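Plasmodium falciparum gamete antigen 27/25 (Plasmodium falciparum, PDB 1N81) is essential for sexual development of the malaria parasite and may form dimers, although its molecular function remains unknown. Local coordinates at residues A[111-116]-A[168-173]; A[137-142]-A[161-166]; A[28-33]-A[83-88]. All coordinates share one frame; numbering follows the deposited sequence.

Overall arrangement
Three helix-helix contacts illustrate how an all-helical fold is held together by apolar side chains packed between helices. Interactions 1 and 2 share helix 156-173 and have centres about 9 Å apart; along the chain, both segments of interaction 2 fall between those of interaction 1. They touch directly, V116 CG2 lying 3.5 Å from L142 CD1. Interaction 3 comes earlier in sequence, its centre about 20 Å from each of the others. It does not touch interaction 1, the nearest atoms being about 5 Å apart, but it meets interaction 2 where R84 and R165 pack together. E109 joins these two arginines by a salt bridge to each.

Interaction 1 of 3, residues A[111-116]-A[168-173]; sequences RVIEEV and QFLIDV
Helices 96-122 and 156-173 of this all-helical fold cross where I113 and V116 meet F169 and L170. The short segments cross at -53°, with their axes 10.5 Å apart at closest approach, and the backbones come nearest at I113 and L170, whose CA atoms lie 7.1 Å apart. Each helix contributes a pair of side chains, and all four are buried.

I113 does most of the work by bringing both branches to one aromatic ring, CD1 over the face and CG2 at the rim beside CD2 and CE2. The CD1 methyl makes a CH-pi contact with F169, 3.9 Å from the ring centroid and 19° off the normal. With chi1 at -73°, CG1 lies beside the backbone N and CG2 is anti to it, which brings CG2 to 3.5 Å from F169 CE2. The opposite face of the ring is covered by V173 CG2, one turn further along the same helix, so the phenyl group is clasped between a methyl of its own helix and one from the helix across.

L170 spreads its methyls differently. CD2 turns toward I113, lying 3.8 Å from the carbonyl O of I113 and further from its CG2, whereas CD1 presses against V116 CG1 at 3.4 Å, closer than carbons usually pack. These two side chains cross at about a right angle, and the junction is tight.

Neighbouring helices close round the crossing: F23 of helix 13-35 packs on I113, and E22 of that helix touches F169. On the V116 and L170 side lie I132 and M133 of helix 126-133, while L142 of helix 136-150 also packs on V116.

Interaction 2 of 3, residues A[137-142]-A[161-166]; sequences KLIRML and DAAARI
I139 and I166 adopt nearly the same shape: chi1 of -68° and -76° places CG1 beside the backbone N in each, and chi2 near 180° extends the chain to CD1. The CG2 branch of each is therefore anti to its own backbone N, and the two side chains slide past each other in opposite directions. The long branch of one consequently meets the short branch of the other. I139 CD1 approaches I166 CG2 at 3.8 Å, and reciprocally I166 CD1 lies 4.1 Å from I139 CG2.

A163 adds the third member. Its single methyl, CB, rests against I139 CG2, and the small side chain is compatible with a close backbone approach, the CA atoms of I139 and A163 being 6.7 Å apart. I139 is also bordered by Y159 and S167 of helix 156-173, while F143 of helix 136-150 packs on I166.

Chemically this is a contact of methyl and methylene groups: the helices are joined here by van der Waals packing over a modest 134 Å², and no directional bond crosses between the two segments, although R140 makes a cation-pi contact with Y159 beside them.

Interaction 3 of 3, residues A[28-33]-A[83-88]; sequences DYIYLL and DRLISY
L85 is the residue on which Y29, I30 and L33 converge, and following helix 71-89 through this segment shows how much one leucine can carry. Just before it, R84 barely meets the other segment, and its guanidinium group is turned to salt bridges with E22 and E109.

L85 itself points toward helix 13-35. Its chi1 of -57°, together with an extended chi2 of -176°, carries both methyls out toward that helix. CD1 makes the closer approach to the tyrosine, 3.5 Å from Y29 CD2 and 3.6 Å from Y29 CE2, the two side chains crossing at about a right angle. CD2 meets I30 CG1 at 3.8 Å, with that side chain running past in the opposite sense, and L33 CD1 at 3.9 Å, and lies only slightly further from the ring.

Y88, almost one turn later, also starts toward helix 13-35 but stops short of contact; its ring packs edge-to-face with Y105.

The short segments cross at -50°, their axes 10.9 Å apart at closest approach. Around them, helix 50-63 flanks Y29, whose ring meets Y56 edge-to-face, while its OH is hydrogen-bonded to the carbonyl O of A46 in helix 42-47. Helix 96-122 covers another side, its I99 and I102 packing on I30, and helix 156-173 reaches R84 and Y88 through R165.

Interaction 1 of 3, residues A[111-116]-A[168-173]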
loop_
_atom_site.group_PDB
_atom_site.type_symbol
_atom_site.label_atom_id
_atom_site.label_comp_id
_atom_site.label_asym_id
_atom_site.label_seq_id
_atom_site.Cartn_x
_atom_site.Cartn_y
_atom_site.Cartn_z
ATOM N N ARG A 111 -4.021 -5.268 -3.737
ATOM C CA ARG A 111 -4.483 -6.648 -3.710
ATOM C C ARG A 111 -3.414 -7.654 -3.192
ATOM O O ARG A 111 -3.741 -8.603 -2.476
ATOM C CB ARG A 111 -4.886 -7.090 -5.102
ATOM C CG ARG A 111 -5.304 -8.517 -5.177
ATOM C CD ARG A 111 -6.545 -8.796 -4.323
ATOM N NE ARG A 111 -7.286 -9.948 -4.839
ATOM C CZ ARG A 111 -8.432 -9.873 -5.521
ATOM N NH1 ARG A 111 -8.987 -8.697 -5.769
ATOM N NH2 ARG A 111 -9.027 -10.981 -5.949
ATOM N N VAL A 112 -2.156 -7.487 -3.581
ATOM C CA VAL A 112 -1.150 -8.429 -3.106
ATOM C C VAL A 112 -0.999 -8.259 -1.584
ATOM O O VAL A 112 -0.954 -9.260 -0.853
ATOM C CB VAL A 112 0.189 -8.259 -3.828
ATOM C CG1 VAL A 112 1.263 -9.118 -3.159
ATOM C CG2 VAL A 112 0.030 -8.707 -5.264
ATOM N N ILE A 113 -0.995 -7.004 -1.117
ATOM C CA ILE A 113 -0.924 -6.715 0.326
ATOM C C ILE A 113 -2.026 -7.484 1.057
ATOM O O ILE A 113 -1.759 -8.201 2.030
ATOM C CB ILE A 113 -1.097 -5.193 0.646
ATOM C CG1 ILE A 113 0.172 -4.438 0.246
ATOM C CG2 ILE A 113 -1.390 -4.993 2.124
ATOM C CD1 ILE A 113 0.095 -2.929 0.423
ATOM N N GLU A 114 -3.265 -7.370 0.572
ATOM C CA GLU A 114 -4.370 -8.061 1.232
ATOM C C GLU A 114 -4.231 -9.565 1.268
ATOM O O GLU A 114 -4.406 -10.185 2.314
ATOM C CB GLU A 114 -5.710 -7.667 0.613
ATOM C CG GLU A 114 -6.000 -6.233 0.937
ATOM C CD GLU A 114 -7.355 -5.791 0.453
ATOM O OE1 GLU A 114 -7.987 -6.498 -0.351
ATOM O OE2 GLU A 114 -7.773 -4.711 0.879
ATOM N N GLU A 115 -3.897 -10.142 0.137
ATOM C CA GLU A 115 -3.742 -11.582 0.010
ATOM C C GLU A 115 -2.646 -12.077 0.980
ATOM O O GLU A 115 -2.803 -13.077 1.697
ATOM C CB GLU A 115 -3.343 -11.867 -1.433
ATOM C CG GLU A 115 -3.514 -13.264 -1.906
ATOM C CD GLU A 115 -4.957 -13.626 -2.098
ATOM O OE1 GLU A 115 -5.786 -12.726 -2.430
ATOM O OE2 GLU A 115 -5.236 -14.826 -1.922
ATOM N N VAL A 116 -1.509 -11.394 0.988
ATOM C CA VAL A 116 -0.450 -11.812 1.874
ATOM C C VAL A 116 -0.908 -11.672 3.329
ATOM O O VAL A 116 -0.562 -12.511 4.165
ATOM C CB VAL A 116 0.845 -11.001 1.655
ATOM C CG1 VAL A 116 1.880 -11.380 2.700
ATOM C CG2 VAL A 116 1.393 -11.268 0.275
ATOM N N GLN A 168 7.144 -3.951 3.869
ATOM C CA GLN A 168 7.164 -2.847 4.825
ATOM C C GLN A 168 5.786 -2.522 5.334
ATOM O O GLN A 168 5.589 -2.327 6.535
ATOM C CB GLN A 168 7.745 -1.565 4.227
ATOM C CG GLN A 168 7.837 -0.485 5.293
ATOM C CD GLN A 168 8.312 0.820 4.762
ATOM O OE1 GLN A 168 7.569 1.547 4.109
ATOM N NE2 GLN A 168 9.577 1.128 5.019
ATOM N N PHE A 169 4.831 -2.431 4.412
ATOM C CA PHE A 169 3.455 -2.123 4.776
ATOM C C PHE A 169 2.901 -3.160 5.780
ATOM O O PHE A 169 2.276 -2.809 6.771
ATOM C CB PHE A 169 2.568 -2.105 3.516
ATOM C CG PHE A 169 1.112 -1.812 3.802
ATOM C CD1 PHE A 169 0.581 -0.542 3.552
ATOM C CD2 PHE A 169 0.278 -2.805 4.317
ATOM C CE1 PHE A 169 -0.776 -0.247 3.808
ATOM C CE2 PHE A 169 -1.075 -2.537 4.581
ATOM C CZ PHE A 169 -1.604 -1.240 4.323
ATOM N N LEU A 170 3.106 -4.439 5.509
ATOM C CA LEU A 170 2.586 -5.466 6.399
ATOM C C LEU A 170 3.177 -5.336 7.823
ATOM O O LEU A 170 2.447 -5.312 8.816
ATOM C CB LEU A 170 2.878 -6.844 5.799
ATOM C CG LEU A 170 2.024 -7.099 4.546
ATOM C CD1 LEU A 170 2.565 -8.271 3.801
ATOM C CD2 LEU A 170 0.573 -7.330 4.909
ATOM N N ILE A 171 4.495 -5.222 7.922
ATOM C CA ILE A 171 5.125 -5.094 9.235
ATOM C C ILE A 171 4.564 -3.896 10.001
ATOM O O ILE A 171 4.237 -4.006 11.160
ATOM C CB ILE A 171 6.665 -4.990 9.096
ATOM C CG1 ILE A 171 7.215 -6.330 8.612
ATOM C CG2 ILE A 171 7.294 -4.647 10.458
ATOM C CD1 ILE A 171 8.619 -6.257 8.044
ATOM N N ASP A 172 4.421 -2.761 9.330
ATOM C CA ASP A 172 3.886 -1.563 9.944
ATOM C C ASP A 172 2.426 -1.606 10.298
ATOM O O ASP A 172 2.013 -1.002 11.282
ATOM C CB ASP A 172 4.003 -0.354 9.015
ATOM C CG ASP A 172 5.374 0.174 8.946
ATOM O OD1 ASP A 172 6.223 -0.340 9.706
ATOM O OD2 ASP A 172 5.596 1.099 8.149
ATOM N N VAL A 173 1.632 -2.296 9.490
ATOM C CA VAL A 173 0.194 -2.241 9.693
ATOM C C VAL A 173 -0.535 -3.398 10.349
ATOM O O VAL A 173 -1.450 -3.169 11.129
ATOM C CB VAL A 173 -0.481 -1.878 8.324
ATOM C CG1 VAL A 173 -1.995 -1.741 8.483
ATOM C CG2 VAL A 173 0.148 -0.559 7.782
#

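Interaction 2 of 3, residues A[137-142]-A[161-166]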
loop_
_atom_site.group_PDB
_atom_site.type_symbol
_atom_site.label_atom_id
_atom_site.label_comp_id
_atom_site.label_asym_id
_atom_site.label_seq_id
_atom_site.Cartn_x
_atom_site.Cartn_y
_atom_site.Cartn_z
ATOM N N LYS A 137 8.977 -14.827 -2.585
ATOM C CA LYS A 137 8.515 -15.831 -3.531
ATOM C C LYS A 137 6.995 -15.781 -3.641
ATOM O O LYS A 137 6.436 -15.801 -4.740
ATOM C CB LYS A 137 8.949 -17.220 -3.083
ATOM C CG LYS A 137 8.594 -18.309 -4.059
ATOM C CD LYS A 137 9.535 -19.509 -3.907
ATOM C CE LYS A 137 9.487 -20.418 -5.130
ATOM N NZ LYS A 137 8.157 -21.061 -5.309
ATOM N N LEU A 138 6.338 -15.737 -2.492
ATOM C CA LEU A 138 4.879 -15.668 -2.447
ATOM C C LEU A 138 4.455 -14.350 -3.103
ATOM O O LEU A 138 3.535 -14.314 -3.903
ATOM C CB LEU A 138 4.392 -15.717 -0.996
ATOM C CG LEU A 138 2.901 -15.463 -0.747
ATOM C CD1 LEU A 138 2.061 -16.583 -1.362
ATOM C CD2 LEU A 138 2.643 -15.383 0.743
ATOM N N ILE A 139 5.154 -13.266 -2.794
ATOM C CA ILE A 139 4.794 -11.990 -3.391
ATOM C C ILE A 139 4.908 -12.018 -4.921
ATOM O O ILE A 139 4.007 -11.538 -5.629
ATOM C CB ILE A 139 5.632 -10.844 -2.794
ATOM C CG1 ILE A 139 5.237 -10.652 -1.314
ATOM C CG2 ILE A 139 5.386 -9.538 -3.573
ATOM C CD1 ILE A 139 6.215 -9.774 -0.536
ATOM N N ARG A 140 5.984 -12.601 -5.428
ATOM C CA ARG A 140 6.192 -12.664 -6.865
ATOM C C ARG A 140 5.058 -13.432 -7.530
ATOM O O ARG A 140 4.560 -13.019 -8.564
ATOM C CB ARG A 140 7.525 -13.342 -7.201
ATOM C CG ARG A 140 7.842 -13.401 -8.726
ATOM C CD ARG A 140 8.033 -12.009 -9.359
ATOM N NE ARG A 140 6.914 -11.651 -10.231
ATOM C CZ ARG A 140 6.848 -10.539 -10.960
ATOM N NH1 ARG A 140 7.842 -9.658 -10.943
ATOM N NH2 ARG A 140 5.768 -10.289 -11.695
ATOM N N MET A 141 4.650 -14.547 -6.932
ATOM C CA MET A 141 3.562 -15.322 -7.505
ATOM C C MET A 141 2.243 -14.590 -7.438
ATOM O O MET A 141 1.493 -14.577 -8.420
ATOM C CB MET A 141 3.466 -16.696 -6.836
ATOM C CG MET A 141 4.570 -17.625 -7.311
ATOM S SD MET A 141 4.383 -19.303 -6.680
ATOM C CE MET A 141 5.226 -19.148 -5.191
ATOM N N LEU A 142 1.926 -13.986 -6.298
ATOM C CA LEU A 142 0.681 -13.230 -6.235
ATOM C C LEU A 142 0.704 -12.086 -7.274
ATOM O O LEU A 142 -0.330 -11.791 -7.906
ATOM C CB LEU A 142 0.432 -12.688 -4.827
ATOM C CG LEU A 142 0.072 -13.736 -3.764
ATOM C CD1 LEU A 142 0.098 -13.077 -2.387
ATOM C CD2 LEU A 142 -1.325 -14.334 -4.031
ATOM N N ASP A 161 10.756 -2.666 -6.220
ATOM C CA ASP A 161 10.435 -1.641 -5.228
ATOM C C ASP A 161 9.086 -1.954 -4.576
ATOM O O ASP A 161 8.936 -1.824 -3.356
ATOM C CB ASP A 161 10.395 -0.247 -5.861
ATOM C CG ASP A 161 11.781 0.237 -6.307
ATOM O OD1 ASP A 161 12.808 -0.203 -5.731
ATOM O OD2 ASP A 161 11.839 1.076 -7.230
ATOM N N ALA A 162 8.120 -2.397 -5.379
ATOM C CA ALA A 162 6.808 -2.719 -4.840
ATOM C C ALA A 162 6.881 -3.848 -3.804
ATOM O O ALA A 162 6.239 -3.766 -2.754
ATOM C CB ALA A 162 5.869 -3.108 -5.943
ATOM N N ALA A 163 7.656 -4.890 -4.079
ATOM C CA ALA A 163 7.739 -6.010 -3.140
ATOM C C ALA A 163 8.277 -5.513 -1.800
ATOM O O ALA A 163 7.835 -5.961 -0.750
ATOM C CB ALA A 163 8.637 -7.126 -3.710
ATOM N N ALA A 164 9.229 -4.583 -1.838
ATOM C CA ALA A 164 9.789 -4.033 -0.606
ATOM C C ALA A 164 8.716 -3.236 0.165
ATOM O O ALA A 164 8.620 -3.331 1.384
ATOM C CB ALA A 164 10.993 -3.138 -0.926
ATOM N N ARG A 165 7.902 -2.464 -0.547
ATOM C CA ARG A 165 6.854 -1.685 0.106
ATOM C C ARG A 165 5.837 -2.578 0.776
ATOM O O ARG A 165 5.354 -2.297 1.871
ATOM C CB ARG A 165 6.100 -0.845 -0.905
ATOM C CG ARG A 165 6.790 0.468 -1.283
ATOM C CD ARG A 165 5.886 1.208 -2.274
ATOM N NE ARG A 165 6.676 1.406 -3.450
ATOM C CZ ARG A 165 6.334 1.026 -4.656
ATOM N NH1 ARG A 165 5.185 0.417 -4.888
ATOM N NH2 ARG A 165 7.162 1.270 -5.634
ATOM N N ILE A 166 5.498 -3.643 0.076
ATOM C CA ILE A 166 4.515 -4.595 0.540
ATOM C C ILE A 166 4.955 -5.195 1.889
ATOM O O ILE A 166 4.182 -5.218 2.869
ATOM C CB ILE A 166 4.364 -5.664 -0.535
ATOM C CG1 ILE A 166 3.535 -5.077 -1.683
ATOM C CG2 ILE A 166 3.763 -6.963 0.040
ATOM C CD1 ILE A 166 3.426 -6.033 -2.871
#

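Interaction 3 of 3, residues A[28-33]-A[83-88]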
loop_
_atom_site.group_PDB
_atom_site.type_symbol
_atom_site.label_atom_id
_atom_site.label_comp_id
_atom_site.label_asym_id
_atom_site.label_seq_id
_atom_site.Cartn_x
_atom_site.Cartn_y
_atom_site.Cartn_z
ATOM N N ASP A 28 -5.102 10.101 -5.475
ATOM C CA ASP A 28 -5.422 11.532 -5.457
ATOM C C ASP A 28 -4.185 12.390 -5.765
ATOM O O ASP A 28 -4.219 13.302 -6.593
ATOM C CB ASP A 28 -5.967 11.985 -4.085
ATOM C CG ASP A 28 -7.362 11.441 -3.782
ATOM O OD1 ASP A 28 -8.040 10.903 -4.681
ATOM O OD2 ASP A 28 -7.779 11.553 -2.619
ATOM N N TYR A 29 -3.084 12.113 -5.080
ATOM C CA TYR A 29 -1.887 12.907 -5.290
ATOM C C TYR A 29 -1.360 12.775 -6.716
ATOM O O TYR A 29 -0.779 13.712 -7.258
ATOM C CB TYR A 29 -0.806 12.518 -4.299
ATOM C CG TYR A 29 0.153 13.631 -4.050
ATOM C CD1 TYR A 29 -0.106 14.576 -3.072
ATOM C CD2 TYR A 29 1.341 13.746 -4.801
ATOM C CE1 TYR A 29 0.794 15.625 -2.823
ATOM C CE2 TYR A 29 2.250 14.794 -4.567
ATOM C CZ TYR A 29 1.966 15.728 -3.574
ATOM O OH TYR A 29 2.839 16.764 -3.317
ATOM N N ILE A 30 -1.553 11.609 -7.325
ATOM C CA ILE A 30 -1.100 11.422 -8.696
ATOM C C ILE A 30 -1.984 12.279 -9.598
ATOM O O ILE A 30 -1.532 12.767 -10.628
ATOM C CB ILE A 30 -1.161 9.935 -9.118
ATOM C CG1 ILE A 30 0.025 9.187 -8.502
ATOM C CG2 ILE A 30 -1.144 9.798 -10.646
ATOM C CD1 ILE A 30 0.011 7.723 -8.748
ATOM N N TYR A 31 -3.240 12.465 -9.206
ATOM C CA TYR A 31 -4.130 13.307 -9.994
ATOM C C TYR A 31 -3.597 14.742 -9.952
ATOM O O TYR A 31 -3.555 15.425 -10.966
ATOM C CB TYR A 31 -5.539 13.297 -9.435
ATOM C CG TYR A 31 -6.500 14.108 -10.278
ATOM C CD1 TYR A 31 -7.104 13.558 -11.397
ATOM C CD2 TYR A 31 -6.782 15.437 -9.963
ATOM C CE1 TYR A 31 -7.970 14.311 -12.183
ATOM C CE2 TYR A 31 -7.645 16.197 -10.745
ATOM C CZ TYR A 31 -8.233 15.629 -11.844
ATOM O OH TYR A 31 -9.095 16.386 -12.602
ATOM N N LEU A 32 -3.189 15.188 -8.771
ATOM C CA LEU A 32 -2.627 16.522 -8.613
ATOM C C LEU A 32 -1.440 16.665 -9.570
ATOM O O LEU A 32 -1.354 17.620 -10.350
ATOM C CB LEU A 32 -2.135 16.734 -7.169
ATOM C CG LEU A 32 -1.308 18.004 -6.932
ATOM C CD1 LEU A 32 -2.231 19.237 -7.170
ATOM C CD2 LEU A 32 -0.716 18.020 -5.512
ATOM N N LEU A 33 -0.517 15.704 -9.502
ATOM C CA LEU A 33 0.666 15.757 -10.348
ATOM C C LEU A 33 0.264 15.990 -11.788
ATOM O O LEU A 33 0.858 16.807 -12.486
ATOM C CB LEU A 33 1.481 14.462 -10.239
ATOM C CG LEU A 33 2.247 14.329 -8.928
ATOM C CD1 LEU A 33 3.047 13.033 -8.898
ATOM C CD2 LEU A 33 3.148 15.526 -8.771
ATOM N N ASP A 83 7.592 7.465 -2.803
ATOM C CA ASP A 83 8.350 6.555 -3.647
ATOM C C ASP A 83 7.566 6.092 -4.869
ATOM O O ASP A 83 8.139 5.911 -5.939
ATOM C CB ASP A 83 8.857 5.364 -2.836
ATOM C CG ASP A 83 9.930 5.774 -1.820
ATOM O OD1 ASP A 83 10.458 6.911 -1.931
ATOM O OD2 ASP A 83 10.253 4.969 -0.922
ATOM N N ARG A 84 6.255 5.918 -4.722
ATOM C CA ARG A 84 5.433 5.489 -5.848
ATOM C C ARG A 84 5.384 6.606 -6.874
ATOM O O ARG A 84 5.358 6.330 -8.068
ATOM C CB ARG A 84 4.004 5.116 -5.412
ATOM C CG ARG A 84 3.894 3.791 -4.630
ATOM C CD ARG A 84 2.418 3.434 -4.350
ATOM N NE ARG A 84 2.357 2.327 -3.404
ATOM C CZ ARG A 84 2.218 2.460 -2.091
ATOM N NH1 ARG A 84 2.100 3.665 -1.540
ATOM N NH2 ARG A 84 2.229 1.378 -1.330
ATOM N N LEU A 85 5.362 7.861 -6.413
ATOM C CA LEU A 85 5.323 8.999 -7.343
ATOM C C LEU A 85 6.564 8.949 -8.253
ATOM O O LEU A 85 6.463 9.057 -9.480
ATOM C CB LEU A 85 5.317 10.320 -6.574
ATOM C CG LEU A 85 4.176 10.498 -5.558
ATOM C CD1 LEU A 85 4.253 11.883 -4.963
ATOM C CD2 LEU A 85 2.839 10.279 -6.204
ATOM N N ILE A 86 7.726 8.775 -7.635
ATOM C CA ILE A 86 8.991 8.707 -8.368
ATOM C C ILE A 86 9.082 7.437 -9.234
ATOM O O ILE A 86 9.618 7.473 -10.330
ATOM C CB ILE A 86 10.176 8.809 -7.384
ATOM C CG1 ILE A 86 10.246 10.257 -6.870
ATOM C CG2 ILE A 86 11.471 8.387 -8.046
ATOM C CD1 ILE A 86 11.283 10.482 -5.811
ATOM N N SER A 87 8.514 6.328 -8.766
ATOM C CA SER A 87 8.553 5.093 -9.536
ATOM C C SER A 87 7.621 5.097 -10.759
ATOM O O SER A 87 7.954 4.536 -11.810
ATOM C CB SER A 87 8.179 3.916 -8.626
ATOM O OG SER A 87 8.220 2.680 -9.324
ATOM N N TYR A 88 6.454 5.730 -10.626
ATOM C CA TYR A 88 5.452 5.740 -11.699
ATOM C C TYR A 88 5.283 7.047 -12.488
ATOM O O TYR A 88 4.721 7.038 -13.591
ATOM C CB TYR A 88 4.059 5.405 -11.118
ATOM C CG TYR A 88 3.967 4.128 -10.318
ATOM C CD1 TYR A 88 3.012 3.990 -9.294
ATOM C CD2 TYR A 88 4.781 3.026 -10.618
ATOM C CE1 TYR A 88 2.866 2.798 -8.599
ATOM C CE2 TYR A 88 4.638 1.818 -9.926
ATOM C CZ TYR A 88 3.679 1.715 -8.917
ATOM O OH TYR A 88 3.556 0.534 -8.222
#